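Local coordinates for protein probable amidase (Thermus thermophilus, PDB 2DC0) that is a probable amidase of the amidase signature family, folded around a large mixed beta sheet covered by helices, at residues L94-A100 against V191-L197; R142-G146 against G177-V181; V237-D243 against E270-L276. One frame throughout, in Å; residues are numbered along the deposited sequence.

Contact 1. Residues L94-A100 against V191-L197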
loop_
_atom_site.group_PDB
_atom_site.type_symbol
_atom_site.label_atom_id
_atom_site.label_comp_id
_atom_site.label_asym_id
_atom_site.label_seq_id
_atom_site.Cartn_x
_atom_site.Cartn_y
_atom_site.Cartn_z
ATOM N N LEU A 94 13.301 0.607 -25.729
ATOM C CA LEU A 94 13.469 1.694 -24.776
ATOM C C LEU A 94 13.743 2.992 -25.513
ATOM O O LEU A 94 14.270 2.985 -26.621
ATOM C CB LEU A 94 14.637 1.396 -23.836
ATOM C CG LEU A 94 14.456 0.216 -22.880
ATOM C CD1 LEU A 94 15.796 -0.158 -22.269
ATOM C CD2 LEU A 94 13.448 0.584 -21.798
ATOM N N PRO A 95 13.381 4.128 -24.906
ATOM C CA PRO A 95 13.618 5.421 -25.546
ATOM C C PRO A 95 15.102 5.784 -25.481
ATOM O O PRO A 95 15.894 5.089 -24.836
ATOM C CB PRO A 95 12.740 6.370 -24.734
ATOM C CG PRO A 95 12.799 5.760 -23.363
ATOM C CD PRO A 95 12.613 4.293 -23.659
ATOM N N GLU A 96 15.473 6.871 -26.149
ATOM C CA GLU A 96 16.865 7.317 -26.182
ATOM C C GLU A 96 17.370 7.795 -24.819
ATOM O O GLU A 96 18.560 7.701 -24.519
ATOM C CB GLU A 96 17.025 8.445 -27.208
ATOM C CG GLU A 96 18.443 9.003 -27.303
ATOM C CD GLU A 96 18.550 10.174 -28.270
ATOM O OE1 GLU A 96 17.684 11.071 -28.215
ATOM O OE2 GLU A 96 19.508 10.203 -29.069
ATOM N N GLU A 97 16.458 8.308 -23.999
ATOM C CA GLU A 97 16.823 8.815 -22.687
ATOM C C GLU A 97 15.716 8.588 -21.667
ATOM O O GLU A 97 14.537 8.819 -21.954
ATOM C CB GLU A 97 17.126 10.307 -22.780
ATOM C CG GLU A 97 17.407 10.967 -21.455
ATOM C CD GLU A 97 17.684 12.446 -21.606
ATOM O OE1 GLU A 97 16.832 13.153 -22.193
ATOM O OE2 GLU A 97 18.751 12.904 -21.142
ATOM N N ALA A 98 16.099 8.137 -20.477
ATOM C CA ALA A 98 15.141 7.890 -19.408
ATOM C C ALA A 98 14.715 9.222 -18.812
ATOM O O ALA A 98 15.476 10.193 -18.824
ATOM C CB ALA A 98 15.770 7.009 -18.330
ATOM N N ARG A 99 13.497 9.271 -18.290
ATOM C CA ARG A 99 12.987 10.502 -17.700
ATOM C C ARG A 99 13.861 10.999 -16.557
ATOM O O ARG A 99 14.129 12.197 -16.449
ATOM C CB ARG A 99 11.563 10.301 -17.184
ATOM C CG ARG A 99 10.924 11.583 -16.687
ATOM C CD ARG A 99 10.596 12.504 -17.852
ATOM N NE ARG A 99 10.028 13.779 -17.417
ATOM C CZ ARG A 99 10.739 14.801 -16.947
ATOM N NH1 ARG A 99 12.057 14.710 -16.849
ATOM N NH2 ARG A 99 10.132 15.920 -16.578
ATOM N N ALA A 100 14.299 10.086 -15.697
ATOM C CA ALA A 100 15.134 10.472 -14.562
ATOM C C ALA A 100 16.466 11.062 -15.013
ATOM O O ALA A 100 17.012 11.951 -14.359
ATOM C CB ALA A 100 15.369 9.270 -13.648
ATOM N N VAL A 191 10.386 9.311 -7.876
ATOM C CA VAL A 191 11.320 9.556 -8.973
ATOM C C VAL A 191 10.842 8.691 -10.136
ATOM O O VAL A 191 10.685 7.478 -9.997
ATOM C CB VAL A 191 12.770 9.171 -8.594
ATOM C CG1 VAL A 191 13.695 9.374 -9.789
ATOM C CG2 VAL A 191 13.243 10.030 -7.426
ATOM N N SER A 192 10.597 9.321 -11.280
ATOM C CA SER A 192 10.100 8.602 -12.445
ATOM C C SER A 192 11.015 7.521 -12.987
ATOM O O SER A 192 12.225 7.711 -13.115
ATOM C CB SER A 192 9.777 9.576 -13.579
ATOM O OG SER A 192 9.390 8.865 -14.738
ATOM N N LEU A 193 10.417 6.380 -13.310
ATOM C CA LEU A 193 11.147 5.264 -13.884
ATOM C C LEU A 193 10.771 5.124 -15.357
ATOM O O LEU A 193 11.014 4.089 -15.981
ATOM C CB LEU A 193 10.832 3.973 -13.124
ATOM C CG LEU A 193 11.700 3.761 -11.877
ATOM C CD1 LEU A 193 11.148 2.621 -11.036
ATOM C CD2 LEU A 193 13.136 3.468 -12.308
ATOM N N GLU A 194 10.167 6.174 -15.906
ATOM C CA GLU A 194 9.763 6.187 -17.313
ATOM C C GLU A 194 11.003 6.123 -18.215
ATOM O O GLU A 194 11.982 6.837 -17.992
ATOM C CB GLU A 194 8.970 7.467 -17.617
ATOM C CG GLU A 194 8.499 7.599 -19.060
ATOM C CD GLU A 194 7.897 8.969 -19.354
ATOM O OE1 GLU A 194 7.052 9.441 -18.562
ATOM O OE2 GLU A 194 8.260 9.575 -20.382
ATOM N N GLY A 195 10.960 5.253 -19.220
ATOM C CA GLY A 195 12.070 5.122 -20.146
ATOM C C GLY A 195 13.193 4.220 -19.669
ATOM O O GLY A 195 14.152 3.980 -20.396
ATOM N N ALA A 196 13.078 3.722 -18.443
ATOM C CA ALA A 196 14.088 2.839 -17.881
ATOM C C ALA A 196 13.640 1.387 -17.986
ATOM O O ALA A 196 12.441 1.091 -17.971
ATOM C CB ALA A 196 14.338 3.193 -16.421
ATOM N N LEU A 197 14.603 0.479 -18.093
ATOM C CA LEU A 197 14.285 -0.937 -18.179
ATOM C C LEU A 197 13.685 -1.366 -16.847
ATOM O O LEU A 197 14.315 -1.235 -15.805
ATOM C CB LEU A 197 15.542 -1.762 -18.441
ATOM C CG LEU A 197 15.315 -3.271 -18.388
ATOM C CD1 LEU A 197 14.466 -3.710 -19.586
ATOM C CD2 LEU A 197 16.649 -3.990 -18.402
HETATM O O HOH W 1 13.448 7.365 -15.592
#

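Contact 2. Residues R142-G146 against G177-V181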
loop_
_atom_site.group_PDB
_atom_site.type_symbol
_atom_site.label_atom_id
_atom_site.label_comp_id
_atom_site.label_asym_id
_atom_site.label_seq_id
_atom_site.Cartn_x
_atom_site.Cartn_y
_atom_site.Cartn_z
ATOM N N ARG A 142 36.167 -8.983 -2.301
ATOM C CA ARG A 142 34.806 -9.060 -1.760
ATOM C C ARG A 142 33.777 -8.558 -2.773
ATOM O O ARG A 142 34.098 -7.783 -3.679
ATOM C CB ARG A 142 34.680 -8.218 -0.481
ATOM C CG ARG A 142 35.648 -8.565 0.660
ATOM C CD ARG A 142 35.436 -9.974 1.197
ATOM N NE ARG A 142 36.243 -10.266 2.383
ATOM C CZ ARG A 142 35.861 -10.039 3.641
ATOM N NH1 ARG A 142 34.675 -9.506 3.898
ATOM N NH2 ARG A 142 36.656 -10.370 4.653
ATOM N N GLN A 143 32.535 -9.000 -2.604
ATOM C CA GLN A 143 31.448 -8.606 -3.492
ATOM C C GLN A 143 31.125 -7.119 -3.375
ATOM O O GLN A 143 31.099 -6.558 -2.278
ATOM C CB GLN A 143 30.168 -9.398 -3.172
ATOM C CG GLN A 143 30.297 -10.927 -3.253
ATOM C CD GLN A 143 28.989 -11.645 -2.919
ATOM O OE1 GLN A 143 28.255 -11.229 -2.025
ATOM N NE2 GLN A 143 28.711 -12.741 -3.618
ATOM N N ALA A 144 30.900 -6.479 -4.525
ATOM C CA ALA A 144 30.509 -5.077 -4.546
ATOM C C ALA A 144 29.024 -5.154 -4.219
ATOM O O ALA A 144 28.396 -4.169 -3.831
ATOM C CB ALA A 144 30.701 -4.491 -5.938
ATOM N N GLY A 145 28.562 -6.081 -4.442
ATOM C CA GLY A 145 27.159 -6.315 -4.164
ATOM C C GLY A 145 26.239 -5.749 -5.218
ATOM O O GLY A 145 26.639 -5.557 -6.373
ATOM N N GLY A 146 24.828 -5.901 -5.102
ATOM C CA GLY A 146 23.981 -5.348 -6.140
ATOM C C GLY A 146 22.577 -4.808 -5.997
ATOM O O GLY A 146 21.986 -4.822 -4.923
ATOM N N GLY A 177 25.538 -0.135 1.439
ATOM C CA GLY A 177 26.052 -0.678 2.685
ATOM C C GLY A 177 27.398 -1.356 2.493
ATOM O O GLY A 177 28.354 -1.068 3.208
ATOM N N PHE A 178 27.458 -2.255 1.514
ATOM C CA PHE A 178 28.658 -3.011 1.178
ATOM C C PHE A 178 29.890 -2.157 0.901
ATOM O O PHE A 178 31.013 -2.517 1.279
ATOM C CB PHE A 178 28.400 -3.871 -0.065
ATOM C CG PHE A 178 27.725 -5.189 0.214
ATOM C CD1 PHE A 178 26.801 -5.327 1.243
ATOM C CD2 PHE A 178 27.994 -6.290 -0.596
ATOM C CE1 PHE A 178 26.153 -6.543 1.467
ATOM C CE2 PHE A 178 27.355 -7.509 -0.387
ATOM C CZ PHE A 178 26.430 -7.634 0.649
ATOM N N ASN A 179 29.680 -1.034 0.222
ATOM C CA ASN A 179 30.777 -0.155 -0.169
ATOM C C ASN A 179 30.970 1.102 0.678
ATOM O O ASN A 179 31.874 1.896 0.414
ATOM C CB ASN A 179 30.607 0.208 -1.651
ATOM C CG ASN A 179 30.710 -1.015 -2.562
ATOM O OD1 ASN A 179 31.798 -1.552 -2.776
ATOM N ND2 ASN A 179 29.576 -1.469 -3.080
ATOM N N GLY A 180 30.136 1.282 1.697
ATOM C CA GLY A 180 30.294 2.434 2.572
ATOM C C GLY A 180 29.847 3.790 2.044
ATOM O O GLY A 180 30.451 4.821 2.366
ATOM N N VAL A 181 28.802 3.814 1.227
ATOM C CA VAL A 181 28.303 5.086 0.730
ATOM C C VAL A 181 26.843 5.243 1.148
ATOM O O VAL A 181 26.283 4.383 1.835
ATOM C CB VAL A 181 28.449 5.208 -0.811
ATOM C CG1 VAL A 181 29.929 5.224 -1.191
ATOM C CG2 VAL A 181 27.739 4.062 -1.514
#

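Contact 3. Residues V237-D243 against E270-L276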
loop_
_atom_site.group_PDB
_atom_site.type_symbol
_atom_site.label_atom_id
_atom_site.label_comp_id
_atom_site.label_asym_id
_atom_site.label_seq_id
_atom_site.Cartn_x
_atom_site.Cartn_y
_atom_site.Cartn_z
ATOM N N VAL A 237 12.621 9.542 18.001
ATOM C CA VAL A 237 12.202 8.275 18.592
ATOM C C VAL A 237 12.348 7.227 17.494
ATOM O O VAL A 237 11.683 7.300 16.463
ATOM C CB VAL A 237 10.726 8.321 19.054
ATOM C CG1 VAL A 237 10.323 6.976 19.643
ATOM C CG2 VAL A 237 10.540 9.431 20.095
ATOM N N PHE A 238 13.227 6.259 17.720
ATOM C CA PHE A 238 13.476 5.213 16.741
ATOM C C PHE A 238 12.885 3.884 17.173
ATOM O O PHE A 238 13.044 3.469 18.321
ATOM C CB PHE A 238 14.980 5.056 16.523
ATOM C CG PHE A 238 15.637 6.270 15.927
ATOM C CD1 PHE A 238 15.428 6.606 14.589
ATOM C CD2 PHE A 238 16.478 7.070 16.698
ATOM C CE1 PHE A 238 16.053 7.719 14.027
ATOM C CE2 PHE A 238 17.107 8.186 16.147
ATOM C CZ PHE A 238 16.895 8.512 14.807
ATOM N N GLY A 239 12.200 3.222 16.246
ATOM C CA GLY A 239 11.615 1.927 16.541
ATOM C C GLY A 239 12.529 0.836 16.011
ATOM O O GLY A 239 13.069 0.948 14.905
ATOM N N VAL A 240 12.709 -0.218 16.797
ATOM C CA VAL A 240 13.568 -1.328 16.401
ATOM C C VAL A 240 12.741 -2.611 16.384
ATOM O O VAL A 240 12.228 -3.039 17.419
ATOM C CB VAL A 240 14.757 -1.475 17.388
ATOM C CG1 VAL A 240 15.614 -2.668 17.012
ATOM C CG2 VAL A 240 15.595 -0.199 17.375
ATOM N N PRO A 241 12.589 -3.230 15.199
ATOM C CA PRO A 241 11.818 -4.464 15.030
ATOM C C PRO A 241 12.620 -5.701 15.401
ATOM O O PRO A 241 13.018 -6.487 14.537
ATOM C CB PRO A 241 11.438 -4.419 13.555
ATOM C CG PRO A 241 12.659 -3.805 12.933
ATOM C CD PRO A 241 13.012 -2.688 13.894
ATOM N N LEU A 242 12.843 -5.872 16.702
ATOM C CA LEU A 242 13.617 -6.999 17.207
ATOM C C LEU A 242 13.107 -8.369 16.769
ATOM O O LEU A 242 13.909 -9.233 16.410
ATOM C CB LEU A 242 13.698 -6.918 18.737
ATOM C CG LEU A 242 14.471 -5.692 19.255
ATOM C CD1 LEU A 242 14.514 -5.710 20.782
ATOM C CD2 LEU A 242 15.889 -5.693 18.696
ATOM N N ASP A 243 11.789 -8.577 16.784
ATOM C CA ASP A 243 11.259 -9.874 16.379
ATOM C C ASP A 243 11.604 -10.175 14.917
ATOM O O ASP A 243 11.983 -11.299 14.578
ATOM C CB ASP A 243 9.733 -9.982 16.658
ATOM C CG ASP A 243 8.889 -8.911 15.953
ATOM O OD1 ASP A 243 9.434 -7.956 15.361
ATOM O OD2 ASP A 243 7.647 -9.032 16.011
ATOM N N GLU A 270 15.533 8.419 21.606
ATOM C CA GLU A 270 14.853 7.341 22.320
ATOM C C GLU A 270 14.765 6.110 21.426
ATOM O O GLU A 270 14.629 6.223 20.206
ATOM C CB GLU A 270 13.443 7.759 22.732
ATOM C CG GLU A 270 12.883 6.913 23.872
ATOM C CD GLU A 270 11.369 6.971 23.971
ATOM O OE1 GLU A 270 10.803 8.075 23.834
ATOM O OE2 GLU A 270 10.747 5.908 24.196
ATOM N N VAL A 271 14.850 4.938 22.042
ATOM C CA VAL A 271 14.782 3.680 21.313
ATOM C C VAL A 271 13.637 2.828 21.846
ATOM O O VAL A 271 13.604 2.499 23.033
ATOM C CB VAL A 271 16.089 2.880 21.467
ATOM C CG1 VAL A 271 15.999 1.579 20.687
ATOM C CG2 VAL A 271 17.271 3.718 20.985
ATOM N N ARG A 272 12.702 2.471 20.971
ATOM C CA ARG A 272 11.568 1.650 21.374
ATOM C C ARG A 272 11.479 0.397 20.519
ATOM O O ARG A 272 11.629 0.455 19.299
ATOM C CB ARG A 272 10.254 2.426 21.235
ATOM C CG ARG A 272 10.155 3.688 22.088
ATOM C CD ARG A 272 8.809 4.391 21.867
ATOM N NE ARG A 272 8.755 5.694 22.530
ATOM C CZ ARG A 272 7.728 6.536 22.455
ATOM N NH1 ARG A 272 6.654 6.216 21.743
ATOM N NH2 ARG A 272 7.778 7.703 23.090
ATOM N N GLU A 273 11.246 -0.739 21.164
ATOM C CA GLU A 273 11.097 -1.980 20.426
ATOM C C GLU A 273 9.728 -1.934 19.767
ATOM O O GLU A 273 8.774 -1.434 20.361
ATOM C CB GLU A 273 11.139 -3.197 21.354
ATOM C CG GLU A 273 11.100 -4.505 20.571
ATOM C CD GLU A 273 10.895 -5.726 21.443
ATOM O OE1 GLU A 273 11.219 -5.676 22.649
ATOM O OE2 GLU A 273 10.424 -6.749 20.906
ATOM N N VAL A 274 9.637 -2.435 18.539
ATOM C CA VAL A 274 8.367 -2.485 17.819
ATOM C C VAL A 274 8.250 -3.884 17.233
ATOM O O VAL A 274 9.253 -4.586 17.096
ATOM C CB VAL A 274 8.288 -1.459 16.646
ATOM C CG1 VAL A 274 8.398 -0.036 17.174
ATOM C CG2 VAL A 274 9.374 -1.749 15.623
ATOM N N SER A 275 7.031 -4.290 16.894
ATOM C CA SER A 275 6.806 -5.612 16.313
ATOM C C SER A 275 6.562 -5.509 14.810
ATOM O O SER A 275 5.734 -4.716 14.363
ATOM C CB SER A 275 5.605 -6.292 16.979
ATOM O OG SER A 275 5.304 -7.528 16.339
ATOM N N LEU A 276 7.280 -6.301 14.044
ATOM C CA LEU A 276 7.180 -6.348 12.590
ATOM C C LEU A 276 7.398 -7.766 12.073
ATOM O O LEU A 276 8.416 -8.040 11.446
ATOM C CB LEU A 276 7.918 -5.160 11.970
ATOM C CG LEU A 276 7.943 -5.099 10.440
ATOM C CD1 LEU A 276 7.072 -3.953 9.952
ATOM C CD2 LEU A 276 9.372 -4.935 9.950
HETATM O O HOH W 2 9.917 -6.956 18.251
#

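Contact 1. Residues L94-A100 against V191-L197
Ala98 and Gly195 bring the two backbones together, CA to CA 4.2 Å, where a type II beta turn from Leu193 to Ala196 lies against the start of helix 99-106. Ala98 is the N-cap of that helix, and the amide after it is met by the turn: Arg99 N donates to Glu194 O at 2.9 Å in a nearly straight bond (169°), the donor tilted 27° from the carbonyl plane. A water extends this link. It accepts from Ala100 N and donates to both Ser192 O and Glu194 O, so the Glu194 carbonyl is gripped twice. Gly195, the third residue of the turn, has a positive phi and no side chain, and Pro95 presses straight onto its backbone, with CG only 3.4 Å from Gly195 CA. The Gly195 O is buried here with no polar partner in the model; Pro95 CD lies against it, and so does Leu94 CD2 at 3.7 Å. The other branch of Leu94, CD1, crosses onto CB of Leu197. In the first turn of the helix, the aliphatic base of Arg99 packs on the loop: CB rests 3.6 Å from Ser192 OG and also touches CB of Glu194, while a bend at chi2 (71°) carries the guanidinium away. Ala100 CB sits on Ser192 O and reaches Val191 CG1, and it also packs on Leu164 of strand 163-166. Backbone bonds from Ala98 to Pro77 and from Leu197 to Leu75 tie both segments to a third loop, so the contact joins the start of helix 99-106 to two loops. Overlapping the beta turn, Ser192 OG accepts from Glu194 N at 3.0 Å, closing an ST turn.

Contact 2. Residues R142-G146 against G177-V181
The Phe178 ring points its CD2 edge at the loop: Gln143 O lies close to the ring plane, 3.5 Å from CD2, while Gly145 CA comes in obliquely at 3.7 Å from the same atom. Since Gly145 has no side chain, the ring can approach its backbone directly. The Gln143 amide runs alongside the ring, the two planes 22° apart, and its rotation is fixed by Glu127 OE2 at NE2 and His377 NE2 at OE1. With CG beside the backbone N (chi1 -64°), Asn179 brings ND2 to Ala144 O at 3.0 Å; it comes in the carbonyl plane, on a lone pair, but the bond is bent (136° at the hydrogen) and the acceptor is tilted from the Asn179 amide plane. ND2 also gives to Pro175 O and OD1 accepts from Ala137 N, fixing this buried amide in rotation, while Asn136 ND2 bonds both Gln143 O and Phe178 O and clamps the segments together. Gly145 and Gly146 open the glycine- and serine-rich signature stretch of the amidase family. The loop lies between strand 110-115 and helix 149-157 in the chain, pinned on the C-terminal end of helix 173-179, with Val153 of helix 149-157 against both Ala144 and Asn179.

Contact 3. Residues V237-D243 against E270-L276
Two neighbouring parallel strands of the central sheet meet here, 237-240 and 270-273, the latter outermost of the sheet within this chain, their axes 4.6 Å apart at closest and turned 29° to each other. Phe238 N to Glu270 O (2.9 Å) starts the ladder; Arg272 N to Phe238 O, Val240 N to Arg272 O and Val274 N to Val240 O continue it. Gly239 instead spends its backbone bonds on strand 350-354 on its other side. On the sheet face that carries Val237, Glu270 and Arg272, the arginine grips the glutamate side-on, NE to OE2 at 2.6 Å and NH2 to OE1, and Val237 CG1 lies over one face of the guanidinium, 3.5 Å from NE. On the face of Phe238, Val240, Val271 and Glu273 the valines meet, Val240 CG2 3.8 Å from Val271 CG1, both touching Leu261 of helix 251-263, and Phe238 is packed by Leu425, Trp428 and Leu429 of helix 419-430. Beyond the strands Pro241, centre of an inverse gamma turn and N-cap of helix 242-245, sets its ring beside Val274 and its CB against Leu276 CB. The Leu242 side chain crosses that of Glu273 at about a right angle, CD1 3.6 Å from Glu273 CG. Asp243 closes this end: with chi1 at 58°, its CG between backbone N and carbonyl carbon, the carboxylate turns to the returning chain. OD1 takes Leu276 N through its syn lone pair at 3.0 Å, and OD2 accepts from Ser275 OG at 2.8 Å. A water alongside accepts from Asp243 N and donates to Glu273 OE2 and Val274 O. Strand, helical connection through 251-263, and adjacent parallel strand make this a beta-alpha-beta crossover at one end of the large mixed sheet.

In the fold
Contact 2 lies deepest, its centre about 10 Å from the centre of the chain, against 17 Å for contact 1 and 24 Å for contact 3. Contacts 1 and 3 sit on opposite sides of that centre, 37 Å apart between centres; contact 2 is about 25 Å from the first and 26 Å from the third. None touches another: the nearest atoms of contacts 1 and 2 are about 13 Å apart. In sequence, both segments of contact 2 fall between those of contact 1, while contact 3 follows later and pairs one of the two outermost strands of the sheet within the chain. The signature glycines of the family belong to contact 2, whose nearest atoms are about 16 Å from contact 3.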